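Local atomic coordinates of CT296 (Chlamydia trachomatis, PDB entry 3QH6), a protein that is of unknown function but resembles iron(II) and 2-oxoglutarate-dependent enzymes of the cupin type in structure, so that a related role is possible but unproven. Residues 31-39 / 115-123; 90-101 / 139-150. One frame throughout, in Å; residues are numbered along the deposited sequence. Where two conformers were deposited one is given.

Contact 1 (31-39 / 115-123)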
ATOM      1  N   ASP A  31      -6.186  -0.542  12.314  1.00 39.56           N
ATOM      2  CA  ASP A  31      -4.780  -0.194  12.160  1.00 31.87           C
ATOM      3  C   ASP A  31      -4.582   0.972  11.188  1.00 28.03           C
ATOM      4  O   ASP A  31      -3.718   1.816  11.415  1.00 28.42           O
ATOM      5  CB  ASP A  31      -3.971  -1.398  11.673  1.00 33.08           C
ATOM      6  CG  ASP A  31      -3.842  -2.474  12.741  1.00 49.91           C
ATOM      7  OD1 ASP A  31      -4.019  -2.146  13.943  1.00 50.62           O
ATOM      8  OD2 ASP A  31      -3.563  -3.639  12.377  1.00 51.56           O
ATOM      9  N   CYS A  32      -5.363   1.021  10.116  1.00 22.78           N
ATOM     10  CA  CYS A  32      -5.245   2.157   9.185  1.00 32.15           C
ATOM     11  C   CYS A  32      -5.659   3.497   9.796  1.00 32.80           C
ATOM     12  O   CYS A  32      -4.941   4.477   9.658  1.00 26.79           O
ATOM     13  CB  CYS A  32      -6.020   1.913   7.895  1.00 29.98           C
ATOM     14  SG  CYS A  32      -5.370   0.536   6.987  1.00 28.13           S
ATOM     15  N   LYS A  33      -6.811   3.551  10.458  1.00 33.68           N
ATOM     16  CA  LYS A  33      -7.263   4.786  11.120  1.00 35.87           C
ATOM     17  C   LYS A  33      -6.317   5.260  12.230  1.00 29.31           C
ATOM     18  O   LYS A  33      -6.121   6.465  12.413  1.00 38.16           O
ATOM     19  CB  LYS A  33      -8.652   4.586  11.739  1.00 48.33           C
ATOM     20  CG  LYS A  33      -9.705   4.056  10.784  1.00 60.16           C
ATOM     21  CD  LYS A  33     -10.007   5.032   9.655  1.00 68.24           C
ATOM     22  CE  LYS A  33     -11.284   4.637   8.931  1.00 68.24           C
ATOM     23  NZ  LYS A  33     -12.471   4.775   9.806  1.00 67.51           N
ATOM     24  N   GLN A  34      -5.749   4.324  12.987  1.00 30.78           N
ATOM     25  CA  GLN A  34      -4.798   4.681  14.029  1.00 37.33           C
ATOM     26  C   GLN A  34      -3.574   5.355  13.410  1.00 33.25           C
ATOM     27  O   GLN A  34      -3.170   6.420  13.845  1.00 37.62           O
ATOM     28  CB  GLN A  34      -4.394   3.456  14.868  1.00 42.99           C
ATOM     29  N   LEU A  35      -3.001   4.743  12.377  1.00 38.76           N
ATOM     30  CA  LEU A  35      -1.895   5.354  11.624  1.00 27.98           C
ATOM     31  C   LEU A  35      -2.258   6.763  11.110  1.00 30.26           C
ATOM     32  O   LEU A  35      -1.513   7.713  11.307  1.00 29.65           O
ATOM     33  CB  LEU A  35      -1.514   4.455  10.427  1.00 26.51           C
ATOM     34  CG  LEU A  35      -0.304   4.891   9.593  1.00 23.39           C
ATOM     35  CD1 LEU A  35       0.932   4.997  10.471  1.00 32.89           C
ATOM     36  CD2 LEU A  35      -0.022   3.960   8.438  1.00 28.02           C
ATOM     37  N   GLU A  36      -3.410   6.897  10.459  1.00 28.09           N
ATOM     38  CA  GLU A  36      -3.835   8.191   9.967  1.00 25.75           C
ATOM     39  C   GLU A  36      -3.932   9.256  11.085  1.00 35.85           C
ATOM     40  O   GLU A  36      -3.585  10.429  10.871  1.00 32.41           O
ATOM     41  CB  GLU A  36      -5.166   8.097   9.220  1.00 24.51           C
ATOM     42  CG  GLU A  36      -5.370   9.380   8.392  1.00 27.51           C
ATOM     43  CD  GLU A  36      -6.787   9.592   7.909  1.00 38.61           C
ATOM     44  OE1 GLU A  36      -6.935   9.938   6.707  1.00 31.67           O
ATOM     45  OE2 GLU A  36      -7.735   9.428   8.732  1.00 42.56           O
ATOM     46  N   ALA A  37      -4.412   8.862  12.259  1.00 38.16           N
ATOM     47  CA  ALA A  37      -4.566   9.814  13.360  1.00 38.82           C
ATOM     48  C   ALA A  37      -3.192  10.275  13.847  1.00 32.82           C
ATOM     49  O   ALA A  37      -2.998  11.450  14.128  1.00 30.34           O
ATOM     50  CB  ALA A  37      -5.395   9.205  14.495  1.00 35.47           C
ATOM     51  N   GLU A  38      -2.227   9.361  13.904  1.00 33.85           N
ATOM     52  CA  GLU A  38      -0.857   9.717  14.268  1.00 36.00           C
ATOM     53  C   GLU A  38      -0.201  10.608  13.224  1.00 39.86           C
ATOM     54  O   GLU A  38       0.563  11.508  13.578  1.00 33.11           O
ATOM     55  CB  GLU A  38       0.001   8.464  14.508  1.00 38.45           C
ATOM     56  CG  GLU A  38      -0.576   7.539  15.591  1.00 44.67           C
ATOM     57  CD  GLU A  38       0.481   6.758  16.368  1.00 59.11           C
ATOM     58  OE1 GLU A  38       1.624   7.243  16.521  1.00 55.04           O
ATOM     59  OE2 GLU A  38       0.156   5.647  16.842  1.00 74.85           O
ATOM     60  N   LEU A  39      -0.477  10.362  11.940  1.00 31.34           N
ATOM     61  CA  LEU A  39       0.068  11.213  10.888  1.00 31.67           C
ATOM     62  C   LEU A  39      -0.522  12.625  11.002  1.00 28.85           C
ATOM     63  O   LEU A  39       0.175  13.608  10.786  1.00 30.12           O
ATOM     64  CB  LEU A  39      -0.194  10.632   9.486  1.00 30.34           C
ATOM     65  CG  LEU A  39       0.663   9.421   9.077  1.00 27.77           C
ATOM     66  CD1 LEU A  39       0.022   8.597   7.982  1.00 31.48           C
ATOM     67  CD2 LEU A  39       2.051   9.875   8.652  1.00 31.36           C
ATOM     68  N   LEU A 115      -2.185   2.053  -0.016  1.00 22.70           N
ATOM     69  CA  LEU A 115      -3.107   1.586   1.014  1.00 15.75           C
ATOM     70  C   LEU A 115      -3.988   2.734   1.457  1.00 19.29           C
ATOM     71  O   LEU A 115      -3.492   3.758   1.885  1.00 19.49           O
ATOM     72  CB  LEU A 115      -2.293   1.046   2.176  1.00 18.04           C
ATOM     73  CG  LEU A 115      -3.024   0.439   3.364  1.00 25.00           C
ATOM     74  CD1 LEU A 115      -3.860  -0.793   2.995  1.00 28.61           C
ATOM     75  CD2 LEU A 115      -1.963   0.071   4.347  1.00 19.67           C
ATOM     76  N   CYS A 116      -5.296   2.588   1.327  1.00 19.49           N
ATOM     77  CA  CYS A 116      -6.195   3.672   1.727  1.00 18.90           C
ATOM     78  C   CYS A 116      -6.370   3.651   3.273  1.00 21.75           C
ATOM     79  O   CYS A 116      -6.565   2.573   3.862  1.00 23.33           O
ATOM     80  CB  CYS A 116      -7.516   3.557   0.981  1.00 26.57           C
ATOM     81  SG  CYS A 116      -8.675   4.855   1.433  1.00 28.38           S
ATOM     82  N   LEU A 117      -6.253   4.820   3.920  1.00 22.72           N
ATOM     83  CA  LEU A 117      -6.176   4.905   5.389  1.00 24.37           C
ATOM     84  C   LEU A 117      -7.512   5.278   6.033  1.00 33.73           C
ATOM     85  O   LEU A 117      -7.718   5.011   7.216  1.00 31.33           O
ATOM     86  CB  LEU A 117      -5.100   5.919   5.852  1.00 21.32           C
ATOM     87  CG  LEU A 117      -3.639   5.574   5.538  1.00 18.10           C
ATOM     88  CD1 LEU A 117      -2.704   6.600   6.161  1.00 24.31           C
ATOM     89  CD2 LEU A 117      -3.282   4.165   6.023  1.00 20.39           C
ATOM     90  N   SER A 118      -8.402   5.913   5.273  1.00 31.52           N
ATOM     91  CA  SER A 118      -9.637   6.420   5.852  1.00 38.54           C
ATOM     92  C   SER A 118     -10.799   6.461   4.860  1.00 38.30           C
ATOM     93  O   SER A 118     -10.622   6.277   3.646  1.00 31.48           O
ATOM     94  CB  SER A 118      -9.405   7.824   6.415  1.00 35.63           C
ATOM     95  OG  SER A 118      -9.189   8.756   5.368  1.00 31.93           O
ATOM     96  N   GLY A 119     -11.993   6.702   5.401  1.00 39.19           N
ATOM     97  CA  GLY A 119     -13.187   6.834   4.595  1.00 33.85           C
ATOM     98  C   GLY A 119     -13.774   5.477   4.268  1.00 36.07           C
ATOM     99  O   GLY A 119     -13.387   4.472   4.852  1.00 35.96           O
ATOM    100  N   GLU A 120     -14.684   5.457   3.303  1.00 44.04           N
ATOM    101  CA  GLU A 120     -15.350   4.234   2.882  1.00 47.87           C
ATOM    102  C   GLU A 120     -14.381   3.110   2.521  1.00 45.18           C
ATOM    103  O   GLU A 120     -14.596   1.961   2.905  1.00 39.41           O
ATOM    104  CB  GLU A 120     -16.260   4.531   1.694  1.00 53.39           C
ATOM    105  CG  GLU A 120     -17.175   3.390   1.324  1.00 67.20           C
ATOM    106  CD  GLU A 120     -18.249   3.816   0.347  1.00 86.35           C
ATOM    107  OE1 GLU A 120     -19.185   4.525   0.781  1.00 87.00           O
ATOM    108  OE2 GLU A 120     -18.151   3.453  -0.849  1.00 91.49           O
ATOM    109  N   LYS A 121     -13.314   3.436   1.791  1.00 37.95           N
ATOM    110  CA  LYS A 121     -12.388   2.418   1.286  1.00 28.69           C
ATOM    111  C   LYS A 121     -11.171   2.190   2.176  1.00 29.63           C
ATOM    112  O   LYS A 121     -10.186   1.621   1.715  1.00 25.95           O
ATOM    113  CB  LYS A 121     -11.904   2.771  -0.134  1.00 41.71           C
ATOM    114  CG  LYS A 121     -13.014   2.824  -1.199  1.00 51.66           C
ATOM    115  CD  LYS A 121     -13.810   1.535  -1.239  1.00 50.98           C
ATOM    116  CE  LYS A 121     -15.028   1.640  -2.155  1.00 65.23           C
ATOM    117  NZ  LYS A 121     -14.703   1.357  -3.582  1.00 69.01           N
ATOM    118  N   ALA A 122     -11.218   2.636   3.432  1.00 30.87           N
ATOM    119  CA  ALA A 122     -10.131   2.374   4.368  1.00 28.50           C
ATOM    120  C   ALA A 122      -9.724   0.895   4.310  1.00 31.84           C
ATOM    121  O   ALA A 122     -10.572   0.024   4.188  1.00 26.47           O
ATOM    122  CB  ALA A 122     -10.542   2.765   5.799  1.00 28.49           C
ATOM    123  N   GLY A 123      -8.427   0.611   4.398  1.00 21.19           N
ATOM    124  CA  GLY A 123      -7.963  -0.773   4.375  1.00 21.21           C
ATOM    125  C   GLY A 123      -7.847  -1.431   3.000  1.00 21.20           C
ATOM    126  O   GLY A 123      -7.222  -2.491   2.902  1.00 22.75           O
TER

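Contact 2 (90-101 / 139-150)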
ATOM      1  N   VAL A  90      11.630  -8.436  -1.142  1.00 24.16           N
ATOM      2  CA  VAL A  90      11.624  -7.003  -1.293  1.00 23.70           C
ATOM      3  C   VAL A  90      11.488  -6.410   0.101  1.00 25.06           C
ATOM      4  O   VAL A  90      11.138  -7.128   1.073  1.00 25.10           O
ATOM      5  CB  VAL A  90      10.457  -6.535  -2.178  1.00 19.04           C
ATOM      6  CG1 VAL A  90      10.450  -7.286  -3.524  1.00 26.74           C
ATOM      7  CG2 VAL A  90       9.129  -6.696  -1.436  1.00 19.57           C
ATOM      8  N   ALA A  91      11.759  -5.115   0.221  1.00 19.73           N
ATOM      9  CA  ALA A  91      11.637  -4.408   1.506  1.00 21.24           C
ATOM     10  C   ALA A  91      11.140  -2.999   1.261  1.00 20.46           C
ATOM     11  O   ALA A  91      11.330  -2.465   0.191  1.00 19.31           O
ATOM     12  CB  ALA A  91      12.991  -4.366   2.225  1.00 23.21           C
ATOM     13  N   LEU A  92      10.499  -2.398   2.255  1.00 19.38           N
ATOM     14  CA  LEU A  92      10.043  -1.019   2.142  1.00 16.43           C
ATOM     15  C   LEU A  92      11.245  -0.086   2.075  1.00 22.97           C
ATOM     16  O   LEU A  92      12.103  -0.142   2.951  1.00 22.45           O
ATOM     17  CB  LEU A  92       9.165  -0.668   3.353  1.00 14.16           C
ATOM     18  CG  LEU A  92       8.590   0.743   3.347  1.00 19.80           C
ATOM     19  CD1 LEU A  92       7.520   0.875   2.306  1.00 15.49           C
ATOM     20  CD2 LEU A  92       8.012   1.108   4.739  1.00 16.92           C
ATOM     21  N   VAL A  93      11.308   0.775   1.052  1.00 19.99           N
ATOM     22  CA  VAL A  93      12.438   1.699   0.881  1.00 18.19           C
ATOM     23  C   VAL A  93      11.990   3.168   0.923  1.00 17.73           C
ATOM     24  O   VAL A  93      12.770   4.045   1.287  1.00 19.98           O
ATOM     25  CB  VAL A  93      13.232   1.417  -0.429  1.00 24.04           C
ATOM     26  CG1 VAL A  93      13.929   0.054  -0.328  1.00 29.29           C
ATOM     27  CG2 VAL A  93      12.317   1.507  -1.708  1.00 15.46           C
ATOM     28  N   ARG A  94      10.747   3.444   0.541  1.00 15.21           N
ATOM     29  CA  ARG A  94      10.261   4.827   0.514  1.00 15.08           C
ATOM     30  C   ARG A  94       8.777   4.816   0.766  1.00 16.43           C
ATOM     31  O   ARG A  94       8.117   3.813   0.486  1.00 17.05           O
ATOM     32  CB  ARG A  94      10.508   5.456  -0.875  1.00 21.52           C
ATOM     33  CG  ARG A  94      11.988   5.727  -1.168  1.00 21.20           C
ATOM     34  CD  ARG A  94      12.162   6.350  -2.583  1.00 23.64           C
ATOM     35  NE  ARG A  94      11.859   5.394  -3.640  1.00 18.39           N
ATOM     36  CZ  ARG A  94      12.688   4.427  -4.025  1.00 25.64           C
ATOM     37  NH1 ARG A  94      13.855   4.285  -3.416  1.00 20.44           N
ATOM     38  NH2 ARG A  94      12.356   3.591  -5.006  1.00 26.09           N
ATOM     39  N   ASP A  95       8.225   5.917   1.272  1.00 16.63           N
ATOM     40  CA  ASP A  95       6.771   6.015   1.336  1.00 16.61           C
ATOM     41  C   ASP A  95       6.303   7.473   1.194  1.00 19.33           C
ATOM     42  O   ASP A  95       7.105   8.395   1.225  1.00 19.72           O
ATOM     43  CB  ASP A  95       6.259   5.352   2.615  1.00 20.17           C
ATOM     44  CG  ASP A  95       6.446   6.203   3.823  1.00 31.28           C
ATOM     45  OD1 ASP A  95       6.084   7.398   3.765  1.00 31.33           O
ATOM     46  OD2 ASP A  95       6.956   5.671   4.825  1.00 29.78           O
ATOM     47  N   LEU A  96       5.012   7.685   0.994  1.00 19.00           N
ATOM     48  CA  LEU A  96       4.504   9.053   0.909  1.00 19.50           C
ATOM     49  C   LEU A  96       3.073   9.033   1.390  1.00 19.06           C
ATOM     50  O   LEU A  96       2.265   8.236   0.920  1.00 22.01           O
ATOM     51  CB  LEU A  96       4.554   9.571  -0.541  1.00 28.27           C
ATOM     52  CG  LEU A  96       4.058  11.001  -0.813  1.00 29.44           C
ATOM     53  CD1 LEU A  96       4.967  12.065  -0.222  1.00 32.00           C
ATOM     54  CD2 LEU A  96       3.897  11.260  -2.311  1.00 32.52           C
ATOM     55  N   TRP A  97       2.741   9.915   2.314  1.00 19.47           N
ATOM     56  CA  TRP A  97       1.364  10.017   2.771  1.00 19.68           C
ATOM     57  C   TRP A  97       0.666  11.038   1.887  1.00 23.99           C
ATOM     58  O   TRP A  97       1.081  12.181   1.833  1.00 27.38           O
ATOM     59  CB  TRP A  97       1.383  10.497   4.214  1.00 24.68           C
ATOM     60  CG  TRP A  97       0.019  10.682   4.794  1.00 22.74           C
ATOM     61  CD1 TRP A  97      -1.067   9.905   4.593  1.00 22.40           C
ATOM     62  CD2 TRP A  97      -0.376  11.721   5.698  1.00 25.71           C
ATOM     63  NE1 TRP A  97      -2.143  10.398   5.330  1.00 27.32           N
ATOM     64  CE2 TRP A  97      -1.733  11.515   6.008  1.00 29.69           C
ATOM     65  CE3 TRP A  97       0.292  12.811   6.268  1.00 34.26           C
ATOM     66  CZ2 TRP A  97      -2.437  12.360   6.858  1.00 33.57           C
ATOM     67  CZ3 TRP A  97      -0.406  13.649   7.105  1.00 33.62           C
ATOM     68  CH2 TRP A  97      -1.765  13.417   7.396  1.00 31.57           C
ATOM     69  N   VAL A  98      -0.379  10.636   1.171  1.00 26.40           N
ATOM     70  CA  VAL A  98      -0.954  11.522   0.146  1.00 23.54           C
ATOM     71  C   VAL A  98      -2.429  11.820   0.445  1.00 33.53           C
ATOM     72  O   VAL A  98      -3.156  10.963   0.965  1.00 28.34           O
ATOM     73  CB  VAL A  98      -0.836  10.927  -1.275  1.00 25.46           C
ATOM     74  CG1 VAL A  98       0.635  10.788  -1.699  1.00 23.27           C
ATOM     75  CG2 VAL A  98      -1.529   9.600  -1.357  1.00 25.83           C
ATOM     76  N   GLN A  99      -2.845  13.043   0.130  1.00 32.00           N
ATOM     77  CA  GLN A  99      -4.250  13.443   0.200  1.00 25.09           C
ATOM     78  C   GLN A  99      -4.972  13.201  -1.155  1.00 35.59           C
ATOM     79  O   GLN A  99      -6.172  12.940  -1.194  1.00 42.14           O
ATOM     80  CB  GLN A  99      -4.340  14.925   0.607  1.00 38.71           C
ATOM     81  CG  GLN A  99      -5.602  15.638   0.158  1.00 57.31           C
ATOM     82  CD  GLN A  99      -6.867  14.910   0.569  1.00 72.65           C
ATOM     83  OE1 GLN A  99      -7.006  14.480   1.718  1.00 77.76           O
ATOM     84  NE2 GLN A  99      -7.796  14.756  -0.373  1.00 77.10           N
ATOM     85  N   LYS A 100      -4.235  13.280  -2.255  1.00 34.02           N
ATOM     86  CA  LYS A 100      -4.814  13.214  -3.612  1.00 33.96           C
ATOM     87  C   LYS A 100      -4.005  12.249  -4.480  1.00 29.72           C
ATOM     88  O   LYS A 100      -2.784  12.149  -4.321  1.00 30.41           O
ATOM     89  CB  LYS A 100      -4.769  14.605  -4.252  1.00 48.16           C
ATOM     90  CG  LYS A 100      -5.087  15.743  -3.295  1.00 62.15           C
ATOM     91  CD  LYS A 100      -5.084  17.093  -3.995  1.00 72.03           C
ATOM     92  CE  LYS A 100      -5.904  18.118  -3.221  1.00 72.61           C
ATOM     93  NZ  LYS A 100      -7.350  17.753  -3.180  1.00 72.41           N
ATOM     94  N   GLN A 101      -4.647  11.574  -5.431  1.00 29.87           N
ATOM     95  CA  GLN A 101      -3.929  10.552  -6.194  1.00 36.54           C
ATOM     96  C   GLN A 101      -2.896  11.163  -7.139  1.00 36.05           C
ATOM     97  O   GLN A 101      -1.953  10.486  -7.544  1.00 31.73           O
ATOM     98  CB  GLN A 101      -4.874   9.613  -6.952  1.00 36.74           C
ATOM     99  CG  GLN A 101      -5.491  10.154  -8.213  1.00 48.66           C
ATOM    100  CD  GLN A 101      -6.053   9.034  -9.076  1.00 57.82           C
ATOM    101  OE1 GLN A 101      -6.968   8.321  -8.664  1.00 58.29           O
ATOM    102  NE2 GLN A 101      -5.478   8.850 -10.262  1.00 58.57           N
ATOM    103  N   TRP A 139     -10.223   7.781  -3.793  1.00 33.82           N
ATOM    104  CA  TRP A 139     -10.853   8.016  -2.494  1.00 40.09           C
ATOM    105  C   TRP A 139     -11.356   9.462  -2.402  1.00 41.19           C
ATOM    106  O   TRP A 139     -10.891  10.326  -3.131  1.00 46.09           O
ATOM    107  CB  TRP A 139      -9.848   7.715  -1.370  1.00 31.08           C
ATOM    108  CG  TRP A 139      -8.531   8.508  -1.452  1.00 36.44           C
ATOM    109  CD1 TRP A 139      -8.228   9.658  -0.780  1.00 36.72           C
ATOM    110  CD2 TRP A 139      -7.357   8.178  -2.226  1.00 30.11           C
ATOM    111  NE1 TRP A 139      -6.950  10.073  -1.097  1.00 32.81           N
ATOM    112  CE2 TRP A 139      -6.397   9.183  -1.979  1.00 26.34           C
ATOM    113  CE3 TRP A 139      -7.034   7.137  -3.111  1.00 33.23           C
ATOM    114  CZ2 TRP A 139      -5.131   9.183  -2.585  1.00 24.45           C
ATOM    115  CZ3 TRP A 139      -5.773   7.141  -3.719  1.00 34.38           C
ATOM    116  CH2 TRP A 139      -4.841   8.155  -3.446  1.00 26.10           C
ATOM    117  N   GLY A 140     -12.302   9.716  -1.504  1.00 43.39           N
ATOM    118  CA  GLY A 140     -12.944  11.017  -1.400  1.00 44.36           C
ATOM    119  C   GLY A 140     -12.007  12.094  -0.903  1.00 43.44           C
ATOM    120  O   GLY A 140     -10.983  11.799  -0.297  1.00 37.71           O
ATOM    121  N   ALA A 141     -12.360  13.348  -1.161  1.00 46.33           N
ATOM    122  CA  ALA A 141     -11.486  14.475  -0.839  1.00 57.63           C
ATOM    123  C   ALA A 141     -11.169  14.551   0.650  1.00 56.39           C
ATOM    124  O   ALA A 141     -10.184  15.162   1.049  1.00 63.83           O
ATOM    125  CB  ALA A 141     -12.113  15.788  -1.312  1.00 63.41           C
ATOM    126  N   GLY A 142     -12.006  13.939   1.478  1.00 46.12           N
ATOM    127  CA  GLY A 142     -11.772  13.954   2.910  1.00 55.74           C
ATOM    128  C   GLY A 142     -10.779  12.907   3.401  1.00 48.53           C
ATOM    129  O   GLY A 142     -10.407  12.910   4.573  1.00 45.20           O
ATOM    130  N   ASP A 143     -10.341  12.015   2.515  1.00 30.88           N
ATOM    131  CA  ASP A 143      -9.637  10.807   2.948  1.00 29.39           C
ATOM    132  C   ASP A 143      -8.192  10.845   2.509  1.00 31.83           C
ATOM    133  O   ASP A 143      -7.821  11.660   1.679  1.00 28.79           O
ATOM    134  CB  ASP A 143     -10.299   9.560   2.372  1.00 27.77           C
ATOM    135  CG  ASP A 143     -11.782   9.472   2.700  1.00 41.93           C
ATOM    136  OD1 ASP A 143     -12.188  10.017   3.748  1.00 46.83           O
ATOM    137  OD2 ASP A 143     -12.535   8.857   1.905  1.00 40.07           O
ATOM    138  N   THR A 144      -7.365   9.953   3.050  1.00 28.58           N
ATOM    139  CA  THR A 144      -5.970   9.921   2.643  1.00 21.98           C
ATOM    140  C   THR A 144      -5.491   8.492   2.396  1.00 30.22           C
ATOM    141  O   THR A 144      -6.195   7.518   2.646  1.00 25.31           O
ATOM    142  CB  THR A 144      -5.031  10.575   3.700  1.00 35.54           C
ATOM    143  OG1 THR A 144      -4.926   9.724   4.852  1.00 24.05           O
ATOM    144  CG2 THR A 144      -5.532  11.957   4.113  1.00 27.14           C
ATOM    145  N   ALA A 145      -4.274   8.377   1.895  1.00 20.99           N
ATOM    146  CA  ALA A 145      -3.717   7.086   1.585  1.00 21.62           C
ATOM    147  C   ALA A 145      -2.221   7.170   1.775  1.00 26.11           C
ATOM    148  O   ALA A 145      -1.656   8.264   1.903  1.00 19.41           O
ATOM    149  CB  ALA A 145      -4.067   6.692   0.147  1.00 18.36           C
ATOM    150  N   ILE A 146      -1.572   6.018   1.813  1.00 22.41           N
ATOM    151  CA  ILE A 146      -0.115   6.008   1.890  1.00 16.31           C
ATOM    152  C   ILE A 146       0.414   5.113   0.775  1.00 18.04           C
ATOM    153  O   ILE A 146      -0.110   4.025   0.537  1.00 19.96           O
ATOM    154  CB  ILE A 146       0.406   5.582   3.302  1.00 17.78           C
ATOM    155  CG1 ILE A 146       1.936   5.727   3.391  1.00 15.91           C
ATOM    156  CG2 ILE A 146      -0.027   4.134   3.708  1.00 21.19           C
ATOM    157  CD1 ILE A 146       2.432   5.530   4.815  1.00 21.99           C
ATOM    158  N   ILE A 147       1.379   5.627   0.009  1.00 15.76           N
ATOM    159  CA  ILE A 147       1.987   4.832  -1.029  0.50 14.45           C
ATOM    160  C   ILE A 147       3.279   4.273  -0.469  1.00 21.16           C
ATOM    161  O   ILE A 147       4.063   4.988   0.146  1.00 21.82           O
ATOM    162  CB  ILE A 147       2.241   5.644  -2.334  0.50 22.07           C
ATOM    163  CG1 ILE A 147       2.868   4.731  -3.383  0.50 19.42           C
ATOM    164  CG2 ILE A 147       3.106   6.883  -2.083  0.50 24.11           C
ATOM    165  CD1 ILE A 147       1.816   3.928  -4.168  0.50 14.47           C
ATOM    166  N   LEU A 148       3.468   2.977  -0.665  1.00 18.92           N
ATOM    167  CA  LEU A 148       4.588   2.246  -0.087  1.00 17.64           C
ATOM    168  C   LEU A 148       5.395   1.721  -1.247  1.00 22.12           C
ATOM    169  O   LEU A 148       4.835   1.078  -2.118  1.00 15.35           O
ATOM    170  CB  LEU A 148       4.047   1.050   0.713  1.00 14.56           C
ATOM    171  CG  LEU A 148       3.110   1.440   1.869  1.00 15.50           C
ATOM    172  CD1 LEU A 148       2.393   0.201   2.401  1.00 18.97           C
ATOM    173  CD2 LEU A 148       3.905   2.138   2.958  1.00 19.61           C
ATOM    174  N   ARG A 149       6.696   1.985  -1.264  1.00 15.85           N
ATOM    175  CA  ARG A 149       7.526   1.550  -2.363  1.00 15.50           C
ATOM    176  C   ARG A 149       8.385   0.384  -1.927  1.00 18.54           C
ATOM    177  O   ARG A 149       9.170   0.516  -0.993  1.00 17.54           O
ATOM    178  CB  ARG A 149       8.439   2.706  -2.825  1.00 15.13           C
ATOM    179  CG  ARG A 149       7.741   4.040  -3.058  1.00 15.00           C
ATOM    180  CD  ARG A 149       6.700   3.939  -4.188  1.00 15.82           C
ATOM    181  NE  ARG A 149       6.261   5.283  -4.566  1.00 15.22           N
ATOM    182  CZ  ARG A 149       5.535   5.570  -5.629  1.00 19.90           C
ATOM    183  NH1 ARG A 149       5.161   4.598  -6.446  1.00 17.91           N
ATOM    184  NH2 ARG A 149       5.207   6.842  -5.890  1.00 18.28           N
ATOM    185  N   PHE A 150       8.359  -0.719  -2.679  1.00 14.74           N
ATOM    186  CA  PHE A 150       9.122  -1.904  -2.253  1.00 16.34           C
ATOM    187  C   PHE A 150      10.203  -2.237  -3.257  1.00 20.51           C
ATOM    188  O   PHE A 150       9.936  -2.258  -4.444  1.00 17.63           O
ATOM    189  CB  PHE A 150       8.201  -3.133  -2.089  1.00 14.58           C
ATOM    190  CG  PHE A 150       7.223  -3.005  -0.962  1.00 16.48           C
ATOM    191  CD1 PHE A 150       7.564  -3.403   0.326  1.00 18.81           C
ATOM    192  CD2 PHE A 150       5.977  -2.436  -1.165  1.00 19.38           C
ATOM    193  CE1 PHE A 150       6.641  -3.252   1.399  1.00 18.59           C
ATOM    194  CE2 PHE A 150       5.079  -2.301  -0.105  1.00 22.00           C
ATOM    195  CZ  PHE A 150       5.416  -2.700   1.162  1.00 19.60           C
TER

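Contact 1 (31-39 / 115-123)
Leu117 packs along the side of helix 31-39 facing it, and its atoms touch four residues spaced along one face of the helix. Its CB lies 4.0 Å from CB of Glu36. Beyond CG the branches divide: CD2 reaches CB of Cys32 at 4.0 Å and CD2 of Leu35 at 4.1 Å, while CD1 meets CD1 of Leu39 at 3.8 Å, the two leucines crossing at about a right angle. With CG anti to the carbonyl carbon (chi1 -66°), it is chi2 of -175° that sends CD1 on toward Leu39 and CD2 back toward Cys32 and Leu35. The carbonyl of Leu117 is less well served: CD of Lys33 comes within 3.3 Å of its O, yet the buried oxygen has no hydrogen-bond partner in the model. One polar link crosses nearby, Ser118 OG donating to Glu36 OE1 at 2.9 Å on the syn side of the carboxylate, 35° out of its plane. An extended Glu36 chain carries OE1 there, and OE1 also bonds Thr144. At the other end SG of Cys32 rests 3.9 Å from CA of Gly123. The contact thus joins helix 29-42 to the loop leaving strand 111-116, with helix 66-75 against Leu35 and Leu115, and Trp97 of strand 91-98 touching Leu39 and Leu117.

Contact 2 (90-101 / 139-150)
Leu96 and Ile147 face each other in the tight middle of this antiparallel ladder, Leu96 N bonding Ile147 O at 3.0 Å and Ile147 N returning to Leu96 O at 2.9 Å. Leu96 CB and Ile147 CG2 approach to 3.4 Å, a closeness left doubtful by the second conformer of Ile147. Next along, Trp97 NE1 donates to Thr144 OG1 at 2.9 Å, 158° at the hydrogen; its torsions (chi1 178°, chi2 38°) bring OG1 near the ring plane, and the same OG1 is hydrogen-bonded to Glu36 OE1. Trp139 closes the far end of the ladder: Ala145 CB sits over one face of its ring, toward the rim, CZ2 touches Val98 CG2 at 3.8 Å, and NE1 bonds Gln99 O from above the carbonyl plane. At the opposite end Leu92 CD1 lies over one face of Phe150, toward the rim. Looser is the turn 140-143, where Ala141 is exposed and Asp143 N bonds Gly140 O. A beta bulge shifts the register between Leu92 and Arg94, with Val93 N bonded to Arg149 O at 3.0 Å; Arg94 turns to Asp107 in a salt bridge. Strand 91-98 edges the five-stranded sheet, strand 145-151 lies between it and 111-116, and helices 66-75 and 77-85 pack on the face bearing Leu148 and Phe150.

How the contacts relate
The two contacts, with centres about 10 Å apart, are joined through Thr144. Its OG1 lies 2.7 Å from Glu36 OE1, a probable hydrogen bond, so a continuous polar chain runs from the indole of contact 2 to the helix of contact 1. Backbone bonding supplies a second route: Leu115 N is 2.9 Å from Ile146 O, as expected for neighbouring antiparallel strands 111-116 and 145-151. The turn of contact 2 also abuts the loop of contact 1, Asp143 CA lying 3.2 Å from Ser118 OG. The protein's function is not established. A bound tetraethylene glycol, probably from the crystallisation liquor, lies about 4 Å from the side chain of Arg94.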